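Local coordinates for glycoside hydrolase family protein (Novosphingobium sp. PP1Y, PDB 6Q2F) that probably hydrolyses terminal alpha-L-rhamnose residues from glycosides, as an alpha-L-rhamnosidase of a glycoside hydrolase family, at residues D777-V782 with R788-Y793; A633-Q638 with T771-N776; L812-A817 with V845-P850; G816-G821 with Q873-A878; S852-A855 with G860-I863. One frame throughout, in Å; residues are numbered along the deposited sequence.

Contact 1 (D777-V782 with R788-Y793)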
# COMPACT_ATOMS: atom_id res chain seq x y z
N ASP A 777 -4.70 -2.07 -31.89
CA ASP A 777 -3.81 -2.82 -32.78
C ASP A 777 -4.62 -4.04 -33.21
O ASP A 777 -4.64 -5.07 -32.52
CB ASP A 777 -2.49 -3.20 -32.10
CG ASP A 777 -1.55 -3.95 -33.05
OD1 ASP A 777 -1.37 -3.48 -34.19
OD2 ASP A 777 -0.99 -5.00 -32.65
N GLY A 778 -5.30 -3.90 -34.33
CA GLY A 778 -6.19 -4.95 -34.78
C GLY A 778 -7.32 -5.09 -33.79
O GLY A 778 -8.11 -4.16 -33.58
N GLU A 779 -7.42 -6.26 -33.18
CA GLU A 779 -8.45 -6.50 -32.18
C GLU A 779 -7.94 -6.26 -30.77
O GLU A 779 -8.72 -6.39 -29.82
CB GLU A 779 -9.00 -7.93 -32.32
CG GLU A 779 -8.21 -9.00 -31.54
CD GLU A 779 -6.99 -9.54 -32.29
OE1 GLU A 779 -6.65 -10.74 -32.10
OE2 GLU A 779 -6.36 -8.76 -33.05
N ASP A 780 -6.67 -5.88 -30.62
CA ASP A 780 -6.00 -5.73 -29.34
C ASP A 780 -5.94 -4.27 -28.92
O ASP A 780 -6.09 -3.35 -29.73
CB ASP A 780 -4.56 -6.26 -29.40
CG ASP A 780 -4.48 -7.77 -29.55
OD1 ASP A 780 -5.46 -8.48 -29.25
OD2 ASP A 780 -3.40 -8.24 -29.97
N LEU A 781 -5.67 -4.06 -27.64
CA LEU A 781 -5.33 -2.75 -27.11
C LEU A 781 -3.89 -2.79 -26.64
O LEU A 781 -3.52 -3.66 -25.84
CB LEU A 781 -6.24 -2.35 -25.96
CG LEU A 781 -7.67 -2.17 -26.42
CD1 LEU A 781 -8.63 -2.25 -25.26
CD2 LEU A 781 -7.78 -0.84 -27.13
N VAL A 782 -3.08 -1.86 -27.14
CA VAL A 782 -1.67 -1.85 -26.79
C VAL A 782 -1.32 -0.50 -26.21
O VAL A 782 -1.95 0.53 -26.50
CB VAL A 782 -0.77 -2.16 -28.00
CG1 VAL A 782 -1.09 -3.56 -28.55
CG2 VAL A 782 -0.96 -1.11 -29.07
N ARG A 788 -0.25 -5.39 -23.85
CA ARG A 788 -1.12 -5.73 -24.97
C ARG A 788 -2.26 -6.57 -24.42
O ARG A 788 -2.03 -7.64 -23.85
CB ARG A 788 -0.36 -6.50 -26.05
CG ARG A 788 -1.25 -7.22 -27.07
CD ARG A 788 -0.43 -8.01 -28.08
NE ARG A 788 0.46 -7.14 -28.84
CZ ARG A 788 0.10 -6.49 -29.94
NH1 ARG A 788 -1.14 -6.61 -30.41
NH2 ARG A 788 0.97 -5.72 -30.57
N TYR A 789 -3.49 -6.12 -24.63
CA TYR A 789 -4.65 -6.77 -24.05
C TYR A 789 -5.66 -7.15 -25.12
O TYR A 789 -5.87 -6.42 -26.10
CB TYR A 789 -5.32 -5.84 -23.03
CG TYR A 789 -4.34 -5.24 -22.06
CD1 TYR A 789 -3.96 -5.93 -20.92
CD2 TYR A 789 -3.79 -3.98 -22.28
CE1 TYR A 789 -3.06 -5.39 -20.01
CE2 TYR A 789 -2.89 -3.41 -21.36
CZ TYR A 789 -2.54 -4.14 -20.24
OH TYR A 789 -1.64 -3.62 -19.34
N LYS A 790 -6.33 -8.29 -24.88
CA LYS A 790 -7.45 -8.73 -25.71
C LYS A 790 -8.71 -7.94 -25.43
O LYS A 790 -9.57 -7.82 -26.32
CB LYS A 790 -7.74 -10.22 -25.48
CG LYS A 790 -6.53 -11.11 -25.55
CD LYS A 790 -5.83 -11.03 -26.88
CE LYS A 790 -6.73 -11.40 -28.04
NZ LYS A 790 -5.94 -11.37 -29.32
N THR A 791 -8.87 -7.39 -24.22
CA THR A 791 -10.13 -6.75 -23.87
C THR A 791 -9.94 -5.84 -22.67
O THR A 791 -9.00 -5.99 -21.88
CB THR A 791 -11.22 -7.78 -23.57
OG1 THR A 791 -12.46 -7.10 -23.36
CG2 THR A 791 -10.86 -8.52 -22.29
N ILE A 792 -10.86 -4.88 -22.55
CA ILE A 792 -11.05 -4.09 -21.35
C ILE A 792 -12.20 -4.72 -20.60
O ILE A 792 -13.22 -5.07 -21.20
CB ILE A 792 -11.37 -2.62 -21.69
CG1 ILE A 792 -10.13 -1.90 -22.21
CG2 ILE A 792 -11.94 -1.90 -20.47
CD1 ILE A 792 -10.43 -0.54 -22.83
N TYR A 793 -12.06 -4.87 -19.29
CA TYR A 793 -13.14 -5.35 -18.45
C TYR A 793 -13.64 -4.19 -17.59
O TYR A 793 -12.84 -3.48 -16.99
CB TYR A 793 -12.67 -6.51 -17.57
CG TYR A 793 -13.75 -7.00 -16.66
CD1 TYR A 793 -14.72 -7.89 -17.13
CD2 TYR A 793 -13.81 -6.60 -15.33
CE1 TYR A 793 -15.72 -8.35 -16.30
CE2 TYR A 793 -14.82 -7.06 -14.50
CZ TYR A 793 -15.78 -7.93 -14.99
OH TYR A 793 -16.79 -8.39 -14.17
O HOH W 1 -9.49 -5.21 -27.42
O HOH W 2 -10.17 -8.36 -28.74
O HOH W 3 -3.55 -11.10 -29.12

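Contact 2 (A633-Q638 with T771-N776)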
# COMPACT_ATOMS: atom_id res chain seq x y z
N ALA A 633 3.73 -0.29 -13.52
CA ALA A 633 4.99 -0.60 -14.19
C ALA A 633 4.77 -1.27 -15.54
O ALA A 633 5.57 -1.08 -16.46
CB ALA A 633 5.85 -1.49 -13.29
N HIS A 634 3.72 -2.08 -15.67
CA HIS A 634 3.44 -2.71 -16.96
C HIS A 634 2.93 -1.68 -17.96
O HIS A 634 3.39 -1.64 -19.11
CB HIS A 634 2.40 -3.84 -16.79
CG HIS A 634 2.80 -4.90 -15.81
ND1 HIS A 634 1.88 -5.78 -15.27
CD2 HIS A 634 4.00 -5.23 -15.27
CE1 HIS A 634 2.50 -6.60 -14.43
NE2 HIS A 634 3.79 -6.29 -14.42
N LEU A 635 1.99 -0.84 -17.55
CA LEU A 635 1.38 0.11 -18.46
C LEU A 635 2.31 1.26 -18.80
O LEU A 635 2.47 1.60 -19.98
CB LEU A 635 0.06 0.61 -17.87
CG LEU A 635 -0.99 -0.48 -18.06
CD1 LEU A 635 -1.94 -0.49 -16.92
CD2 LEU A 635 -1.74 -0.24 -19.37
N TYR A 636 2.98 1.86 -17.80
CA TYR A 636 3.78 3.05 -18.07
C TYR A 636 5.23 2.72 -18.39
O TYR A 636 6.01 3.65 -18.64
CB TYR A 636 3.67 4.04 -16.90
CG TYR A 636 2.28 4.63 -16.82
CD1 TYR A 636 1.27 3.95 -16.15
CD2 TYR A 636 1.97 5.86 -17.43
CE1 TYR A 636 -0.01 4.47 -16.10
CE2 TYR A 636 0.68 6.38 -17.39
CZ TYR A 636 -0.31 5.68 -16.72
OH TYR A 636 -1.58 6.17 -16.65
N GLY A 637 5.61 1.44 -18.40
CA GLY A 637 6.90 1.04 -18.91
C GLY A 637 8.06 1.11 -17.95
O GLY A 637 9.21 0.95 -18.38
N GLN A 638 7.82 1.31 -16.67
CA GLN A 638 8.88 1.30 -15.70
C GLN A 638 9.49 -0.09 -15.60
O GLN A 638 10.66 -0.23 -15.42
CB GLN A 638 8.42 1.80 -14.34
CG GLN A 638 8.01 3.23 -14.32
CD GLN A 638 6.53 3.41 -14.50
OE1 GLN A 638 5.87 2.59 -15.09
NE2 GLN A 638 6.02 4.47 -13.98
N THR A 771 -7.41 6.48 -21.14
CA THR A 771 -7.60 7.59 -22.08
C THR A 771 -6.32 8.09 -22.74
O THR A 771 -6.41 8.85 -23.71
CB THR A 771 -8.28 8.77 -21.39
OG1 THR A 771 -7.46 9.23 -20.31
CG2 THR A 771 -9.65 8.36 -20.85
N GLU A 772 -5.14 7.69 -22.25
CA GLU A 772 -3.89 8.23 -22.77
C GLU A 772 -2.92 7.18 -23.31
O GLU A 772 -2.07 7.52 -24.13
CB GLU A 772 -3.15 9.02 -21.68
CG GLU A 772 -3.96 10.15 -21.05
CD GLU A 772 -4.10 11.36 -21.96
OE1 GLU A 772 -3.32 11.46 -22.93
OE2 GLU A 772 -4.97 12.21 -21.69
N LEU A 773 -3.01 5.93 -22.85
CA LEU A 773 -2.02 4.91 -23.20
C LEU A 773 -2.52 3.95 -24.27
O LEU A 773 -1.77 3.60 -25.18
CB LEU A 773 -1.62 4.10 -21.97
CG LEU A 773 -0.92 4.85 -20.83
CD1 LEU A 773 -0.53 3.90 -19.71
CD2 LEU A 773 0.29 5.64 -21.36
N LEU A 774 -3.77 3.51 -24.16
CA LEU A 774 -4.27 2.39 -24.93
C LEU A 774 -4.61 2.84 -26.34
O LEU A 774 -5.27 3.86 -26.53
CB LEU A 774 -5.50 1.78 -24.26
CG LEU A 774 -5.27 1.15 -22.90
CD1 LEU A 774 -6.52 0.41 -22.48
CD2 LEU A 774 -4.09 0.21 -22.99
N ALA A 775 -4.17 2.06 -27.32
CA ALA A 775 -4.46 2.30 -28.72
C ALA A 775 -4.86 0.98 -29.37
O ALA A 775 -4.56 -0.10 -28.85
CB ALA A 775 -3.26 2.90 -29.45
N ASN A 776 -5.56 1.09 -30.50
CA ASN A 776 -5.97 -0.11 -31.23
C ASN A 776 -4.77 -0.75 -31.93
O ASN A 776 -3.93 -0.06 -32.51
CB ASN A 776 -7.03 0.24 -32.28
CG ASN A 776 -8.31 0.80 -31.67
OD1 ASN A 776 -8.62 1.97 -31.83
ND2 ASN A 776 -9.07 -0.06 -31.00

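Contact 3 (L812-A817 with V845-P850)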
# COMPACT_ATOMS: atom_id res chain seq x y z
N LEU A 812 -12.28 3.43 -28.73
CA LEU A 812 -11.46 2.24 -28.86
C LEU A 812 -12.27 1.07 -29.41
O LEU A 812 -11.80 0.35 -30.29
CB LEU A 812 -10.84 1.88 -27.51
CG LEU A 812 -9.83 2.88 -26.94
CD1 LEU A 812 -9.52 2.55 -25.49
CD2 LEU A 812 -8.55 2.85 -27.77
N VAL A 813 -13.49 0.87 -28.88
CA VAL A 813 -14.41 -0.12 -29.43
C VAL A 813 -14.59 0.08 -30.93
O VAL A 813 -14.32 -0.81 -31.73
CB VAL A 813 -15.76 -0.09 -28.69
CG1 VAL A 813 -16.76 -1.00 -29.36
CG2 VAL A 813 -15.59 -0.50 -27.23
N VAL A 814 -15.03 1.29 -31.33
CA VAL A 814 -15.27 1.55 -32.75
C VAL A 814 -13.99 1.35 -33.56
O VAL A 814 -14.03 0.94 -34.73
CB VAL A 814 -15.87 2.96 -32.94
CG1 VAL A 814 -15.90 3.37 -34.41
CG2 VAL A 814 -17.31 2.97 -32.39
N GLY A 815 -12.83 1.60 -32.94
CA GLY A 815 -11.55 1.38 -33.61
C GLY A 815 -11.10 -0.07 -33.66
O GLY A 815 -10.05 -0.35 -34.24
N GLY A 816 -11.85 -0.99 -33.04
CA GLY A 816 -11.61 -2.42 -33.19
C GLY A 816 -11.47 -3.22 -31.90
O GLY A 816 -11.28 -4.44 -31.96
N ALA A 817 -11.55 -2.57 -30.74
CA ALA A 817 -11.30 -3.25 -29.48
C ALA A 817 -12.56 -3.91 -28.93
O ALA A 817 -13.69 -3.56 -29.28
CB ALA A 817 -10.74 -2.28 -28.44
N VAL A 845 -23.84 5.20 -24.72
CA VAL A 845 -24.29 3.99 -24.03
C VAL A 845 -25.18 3.17 -24.94
O VAL A 845 -25.02 1.95 -25.05
CB VAL A 845 -24.98 4.35 -22.70
CG1 VAL A 845 -25.68 3.12 -22.13
CG2 VAL A 845 -23.96 4.87 -21.69
N ALA A 846 -26.12 3.82 -25.64
CA ALA A 846 -27.01 3.07 -26.52
C ALA A 846 -26.23 2.39 -27.64
O ALA A 846 -26.59 1.29 -28.07
CB ALA A 846 -28.11 3.98 -27.11
N ARG A 847 -25.14 3.00 -28.11
CA ARG A 847 -24.38 2.39 -29.21
C ARG A 847 -23.58 1.18 -28.73
O ARG A 847 -23.56 0.14 -29.40
CB ARG A 847 -23.45 3.42 -29.87
CG ARG A 847 -23.03 2.98 -31.28
CD ARG A 847 -21.93 3.84 -31.89
NE ARG A 847 -21.41 3.19 -33.09
CZ ARG A 847 -20.51 3.72 -33.91
NH1 ARG A 847 -20.02 4.92 -33.69
NH2 ARG A 847 -20.11 3.04 -34.97
N LEU A 848 -22.91 1.30 -27.59
CA LEU A 848 -22.09 0.18 -27.13
C LEU A 848 -22.94 -0.92 -26.52
O LEU A 848 -22.51 -2.08 -26.51
CB LEU A 848 -21.04 0.62 -26.10
CG LEU A 848 -19.99 1.66 -26.46
CD1 LEU A 848 -18.74 1.50 -25.62
CD2 LEU A 848 -19.67 1.63 -27.93
N TRP A 849 -24.12 -0.59 -26.01
CA TRP A 849 -24.99 -1.56 -25.34
C TRP A 849 -26.37 -1.51 -25.97
O TRP A 849 -27.34 -1.08 -25.33
CB TRP A 849 -25.05 -1.29 -23.84
CG TRP A 849 -23.77 -1.66 -23.15
CD1 TRP A 849 -23.40 -2.90 -22.74
CD2 TRP A 849 -22.68 -0.79 -22.83
NE1 TRP A 849 -22.15 -2.86 -22.17
CE2 TRP A 849 -21.69 -1.57 -22.22
CE3 TRP A 849 -22.46 0.58 -22.98
CZ2 TRP A 849 -20.48 -1.03 -21.76
CZ3 TRP A 849 -21.25 1.12 -22.54
CH2 TRP A 849 -20.29 0.31 -21.93
N PRO A 850 -26.50 -1.94 -27.23
CA PRO A 850 -27.79 -1.78 -27.93
C PRO A 850 -28.88 -2.70 -27.42
O PRO A 850 -30.06 -2.42 -27.65
CB PRO A 850 -27.45 -2.10 -29.39
CG PRO A 850 -26.30 -3.01 -29.30
CD PRO A 850 -25.49 -2.57 -28.09

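Contact 4 (G816-G821 with Q873-A878)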
# COMPACT_ATOMS: atom_id res chain seq x y z
N GLY A 816 -11.85 -0.99 -33.04
CA GLY A 816 -11.61 -2.42 -33.19
C GLY A 816 -11.47 -3.22 -31.90
O GLY A 816 -11.28 -4.44 -31.96
N ALA A 817 -11.55 -2.57 -30.74
CA ALA A 817 -11.30 -3.25 -29.48
C ALA A 817 -12.56 -3.91 -28.93
O ALA A 817 -13.69 -3.56 -29.28
CB ALA A 817 -10.74 -2.28 -28.44
N THR A 818 -12.34 -4.84 -28.02
CA THR A 818 -13.41 -5.54 -27.31
C THR A 818 -13.52 -5.03 -25.89
O THR A 818 -12.50 -4.87 -25.20
CB THR A 818 -13.16 -7.05 -27.32
OG1 THR A 818 -12.93 -7.48 -28.66
CG2 THR A 818 -14.34 -7.81 -26.72
N VAL A 819 -14.74 -4.78 -25.44
CA VAL A 819 -15.04 -4.40 -24.06
C VAL A 819 -15.98 -5.44 -23.48
O VAL A 819 -16.97 -5.81 -24.12
CB VAL A 819 -15.67 -3.00 -23.95
CG1 VAL A 819 -16.29 -2.80 -22.57
CG2 VAL A 819 -14.66 -1.93 -24.24
N VAL A 820 -15.64 -5.93 -22.29
CA VAL A 820 -16.49 -6.84 -21.54
C VAL A 820 -17.02 -6.09 -20.33
O VAL A 820 -16.23 -5.65 -19.48
CB VAL A 820 -15.72 -8.09 -21.10
CG1 VAL A 820 -16.62 -9.03 -20.29
CG2 VAL A 820 -15.12 -8.77 -22.32
N GLY A 821 -18.33 -5.95 -20.25
CA GLY A 821 -18.93 -5.28 -19.12
C GLY A 821 -20.33 -4.83 -19.44
O GLY A 821 -20.74 -4.74 -20.59
N GLN A 873 -13.65 -16.82 -23.64
CA GLN A 873 -13.99 -18.02 -24.40
C GLN A 873 -14.76 -17.65 -25.66
O GLN A 873 -14.47 -18.16 -26.75
CB GLN A 873 -14.79 -18.96 -23.51
CG GLN A 873 -14.97 -20.38 -24.04
CD GLN A 873 -15.56 -21.29 -22.98
OE1 GLN A 873 -15.07 -22.40 -22.75
NE2 GLN A 873 -16.59 -20.79 -22.29
N ALA A 874 -15.73 -16.74 -25.55
CA ALA A 874 -16.51 -16.34 -26.72
C ALA A 874 -15.71 -15.51 -27.71
O ALA A 874 -16.19 -15.26 -28.82
CB ALA A 874 -17.76 -15.57 -26.29
N MSE A 875 -14.52 -15.05 -27.33
CA MSE A 875 -13.62 -14.36 -28.25
C MSE A 875 -12.60 -15.32 -28.83
O MSE A 875 -11.71 -14.90 -29.56
CB MSE A 875 -12.86 -13.24 -27.53
CG MSE A 875 -13.71 -12.10 -27.05
SE MSE A 875 -12.65 -10.97 -25.83
CE MSE A 875 -13.87 -11.10 -24.41
N ASP A 876 -12.72 -16.59 -28.45
CA ASP A 876 -11.79 -17.63 -28.89
C ASP A 876 -10.37 -17.34 -28.40
O ASP A 876 -9.40 -17.56 -29.12
CB ASP A 876 -11.84 -17.79 -30.42
CG ASP A 876 -11.15 -19.07 -30.89
OD1 ASP A 876 -11.24 -20.10 -30.18
OD2 ASP A 876 -10.52 -19.05 -31.97
N VAL A 877 -10.25 -16.84 -27.18
CA VAL A 877 -8.96 -16.60 -26.56
C VAL A 877 -8.70 -17.74 -25.58
O VAL A 877 -9.36 -17.84 -24.54
CB VAL A 877 -8.89 -15.24 -25.86
CG1 VAL A 877 -7.53 -15.06 -25.20
CG2 VAL A 877 -9.11 -14.14 -26.88
N ALA A 878 -7.73 -18.59 -25.90
CA ALA A 878 -7.42 -19.75 -25.07
C ALA A 878 -6.82 -19.31 -23.73
O ALA A 878 -6.13 -18.29 -23.66
CB ALA A 878 -6.45 -20.69 -25.79

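Contact 5 (S852-A855 with G860-I863)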
# COMPACT_ATOMS: atom_id res chain seq x y z
N SER A 852 -28.52 -6.50 -27.38
CA SER A 852 -28.29 -7.91 -27.66
C SER A 852 -27.43 -8.58 -26.60
O SER A 852 -27.50 -9.81 -26.45
CB SER A 852 -27.62 -8.08 -29.02
OG SER A 852 -26.28 -7.62 -28.95
N GLY A 853 -26.62 -7.81 -25.87
CA GLY A 853 -25.71 -8.38 -24.90
C GLY A 853 -24.39 -8.87 -25.47
O GLY A 853 -23.51 -9.27 -24.69
N ASP A 854 -24.23 -8.85 -26.79
CA ASP A 854 -22.98 -9.19 -27.46
C ASP A 854 -23.04 -8.56 -28.84
O ASP A 854 -23.46 -9.20 -29.81
CB ASP A 854 -22.77 -10.70 -27.53
CG ASP A 854 -21.37 -11.09 -28.03
OD1 ASP A 854 -20.70 -10.27 -28.70
OD2 ASP A 854 -20.93 -12.22 -27.75
N ALA A 855 -22.64 -7.30 -28.94
CA ALA A 855 -22.86 -6.51 -30.13
C ALA A 855 -21.54 -6.17 -30.82
O ALA A 855 -20.55 -5.81 -30.17
CB ALA A 855 -23.60 -5.22 -29.79
N GLY A 860 -15.28 -3.11 -33.57
CA GLY A 860 -15.02 -3.81 -32.33
C GLY A 860 -16.23 -4.54 -31.79
O GLY A 860 -17.18 -4.88 -32.52
N ARG A 861 -16.23 -4.76 -30.47
CA ARG A 861 -17.20 -5.66 -29.88
C ARG A 861 -17.39 -5.34 -28.41
O ARG A 861 -16.43 -5.06 -27.70
CB ARG A 861 -16.74 -7.11 -30.07
CG ARG A 861 -17.62 -8.16 -29.46
CD ARG A 861 -17.02 -9.53 -29.74
NE ARG A 861 -17.92 -10.62 -29.40
CZ ARG A 861 -17.59 -11.90 -29.49
NH1 ARG A 861 -16.38 -12.23 -29.92
NH2 ARG A 861 -18.45 -12.84 -29.14
N VAL A 862 -18.64 -5.38 -27.96
CA VAL A 862 -19.00 -5.13 -26.57
C VAL A 862 -19.79 -6.34 -26.10
O VAL A 862 -20.89 -6.60 -26.61
CB VAL A 862 -19.82 -3.85 -26.40
CG1 VAL A 862 -20.28 -3.70 -24.94
CG2 VAL A 862 -19.02 -2.63 -26.85
N ILE A 863 -19.25 -7.06 -25.12
CA ILE A 863 -19.91 -8.22 -24.52
C ILE A 863 -20.46 -7.78 -23.17
O ILE A 863 -19.70 -7.50 -22.24
CB ILE A 863 -18.94 -9.40 -24.39
CG1 ILE A 863 -18.31 -9.71 -25.75
CG2 ILE A 863 -19.66 -10.62 -23.84
CD1 ILE A 863 -17.32 -10.87 -25.72

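Contact 1 (D777-V782 with R788-Y793)
Leu781 and Tyr789 pair in an antiparallel beta hairpin formed by strands 780-782 and 788-794. Theirs is a hydrogen-bonded pair: Leu781 N gives to Tyr789 O at 2.8 Å, and Tyr789 N returns the bond to Leu781 O. The packed side lies here, where Leu781 CD1 presses against Ile792 CG1 at 3.4 Å, closer than usual for two carbons, the side chains crossing at about a right angle. The other side is polar and more open, with Glu779 exposed. Arg788 turns its end-on nitrogens NH1 and NH2 to a single atom, Asp777 OD2, and NH1 also bonds the anti lone pair of Asp780 OD2 at 2.8 Å. Both carboxylates are twisted steeply against the guanidinium plane, by 67° and 68°, while Val782 CG1 sits over the centre of one face. A leucine in place of Arg788 would probably leave the carboxylates of Asp777 and Asp780 close together without the cation that joins them. Lys790, its chain bent at chi2 and chi3, curls back to extend the salt-bridge network: NZ reaches the syn lone pair of Asp780 OD1 at 2.9 Å and meets Glu779 OE1 from above its carboxylate plane, also at 2.9 Å.

Contact 2 (A633-Q638 with T771-N776)
Leu773 points its CD1 methyl straight at the face of the Tyr636 ring, a CH-pi contact that joins the C-terminal ends of two helices, 620-636 and 767-773. Helix 620-636 is an outer helix of the (beta/alpha)8 barrel, lying between strands 604-610 and 642-649 in the chain; helix 767-773 packs beside the separate mixed sheet that includes strand 775-777. The methyl carbon Leu773 CD1 stands 3.5 Å from the centroid of the Tyr636 ring and only 14° off the ring normal, so it lies over the middle of the ring and not over its rim. The two side chains cross at about a right angle. Tyr636 has CG beside its backbone N (chi1 -68°), which carries the ring across to the leucine and presents its face; the hydroxyl continues past the methyl to a hydrogen bond with Asn768, a second link to helix 767-773 that should limit turning of the ring. The same leucine methyl also rests against the helix next to the ring, with Leu773 CD1 3.8 Å from Leu635 CB, so this one branch sits in the notch formed by two consecutive residues. Leu635 itself runs on toward Tyr789 and Ile765 in the neighbouring sheet. There its outer branch makes a looser apolar contact with Leu774, which follows Leu773, Leu635 CD2 lying 4.3 Å from Leu774 CD2.

Contact 3 (L812-A817 with V845-P850)
Val813 and Leu848 mark the closest backbone approach, their CA atoms 8.0 Å apart, where the last turns of helices 803-814 and 838-848 face each other. No hydrogen bond crosses between the two segments. Each segment leaves its helix soon afterwards. The first does so at Gly816 through a Schellman motif, in which Ala817 N bonds back to Leu812 O and Gly816 N to Val813 O; at the backbone angles of Gly816 (phi 128°, psi -1°) a CB would be jammed against the preceding carbonyl oxygen. The second helix ends just before Trp849, whose N still bonds to Val845 O. Side chains alone bridge the gap. Val813 and Leu848 reach toward each other tip to tip, Val813 CG2 being 4.1 Å from Leu848 CD1, a relaxed apolar contact. One residue away on each helix the chemistry changes. Val814 CG2 lies over one face of the Arg847 guanidinium, offset toward its rim and 3.6 Å from Arg847 CZ, with the two side chains crossing at about a right angle. Arg847 gets there by an extended chain whose CG is anti to the backbone N (chi1 -160°), spanning the exposed side of the helix pair. On the side facing the sheet, Val813 and Leu848 both pack on Val857 of strand 854-857 and Val862 of strand 860-863, so the pair lies against one side of that hairpin.

Contact 4 (G816-G821 with Q873-A878)
Apolar contacts alone join the two segments, and a single residue, the selenomethionine Met875, supplies them all on its side. Its SE atom meets Thr818 tip to tip, 3.7 Å from Thr818 CG2, the methyl and not the hydroxyl being turned to it. The terminal methyl goes on to Val820, where Met875 CE comes within 3.4 Å of Val820 CG2, a tight carbon pair. A bend at chi3 (-125°) carries CE obliquely across the valine while SE stays at the threonine. Thr818 and Val820 are two apart on strand 818-820 and turn their side chains to the same face, whereas Val819 between them points away to helix 803-814. The strand runs parallel between strands 788-794 and 860-863 of the mixed sheet, with helix 803-814 on the Val819 face and the end of helix 868-874 on the other, as in a three-layer alpha/beta sandwich. No hydrogen bond crosses; the strand's backbone bonds go to Ile792 and to Arg861 and Ile863. Helix 868-874 closes in a Schellman motif with Asp876 at positive phi, and Met875 lies in this capping turn just after the helix. The selenomethionine also touches Arg861 and Ile863.

Contact 5 (S852-A855 with G860-I863)
The beta hairpin of strands 854-857 and 860-863 brings Asp854 and Arg861 together in a paired salt bridge. Arg861 offers its side edge: NE bonds Asp854 OD1 and NH2 bonds Asp854 OD2, each at 2.9 Å. Both oxygens use their syn lone pairs, the two bonds are nearly straight, both close to 167°, and the carboxylate and guanidinium planes lie only 20° apart, so the groups meet almost flat, edge to edge, with one nitrogen for each oxygen. The arginine chain is extended from CG to NE, and Asp854 has its CG swung anti to the backbone nitrogen (chi1 -171°), which brings the carboxylate alongside. Ile863, opposite Asp854 in a non-hydrogen-bonded pair, lays CD1 over one face of the guanidinium near its rim. A glutamine in place of Arg861 would probably leave the carboxylate of Asp854 without its two-pronged cationic partner and Ala874 O without its donor. The backbone adds a hydrogen-bonded pair, with Ala855 N to Val862 O and Val862 N to Ala855 O both 3.0 Å. Before the strand begins, Ser852 OG accepts from Asp854 N at 3.2 Å in an ST turn, and Gly853 passes through it at positive phi. Strand 860-863 continues the sheet, bonding in parallel to strand 818-820, while strand 854-857 flanks its other side. Arg861 NH1 reaches Ala874 O at the end of helix 868-874, and on the opposite face Val862 packs against Trp849, just beyond helix 838-848.

Strands 788-794, 818-820 and 860-863 of one mixed sheet carry contacts 1, 4 and 5, and 771-776 of contact 2 runs into it. Contact 4 is buried and purely apolar; the two hairpins combine backbone pairing with charged groups nearer the surface, a branched network in contact 1 and a two-pronged pair in contact 5. Contacts 2 and 3, partly buried helix-end packings without crossing hydrogen bonds, differ: contact 2 sets a methyl on a ring face and ties this sheet to barrel helix 620-636, far away in the sequence, while contact 3, which shares Gly816 and Ala817 with contact 4, sets one on a guanidinium and opens at exposed Arg847.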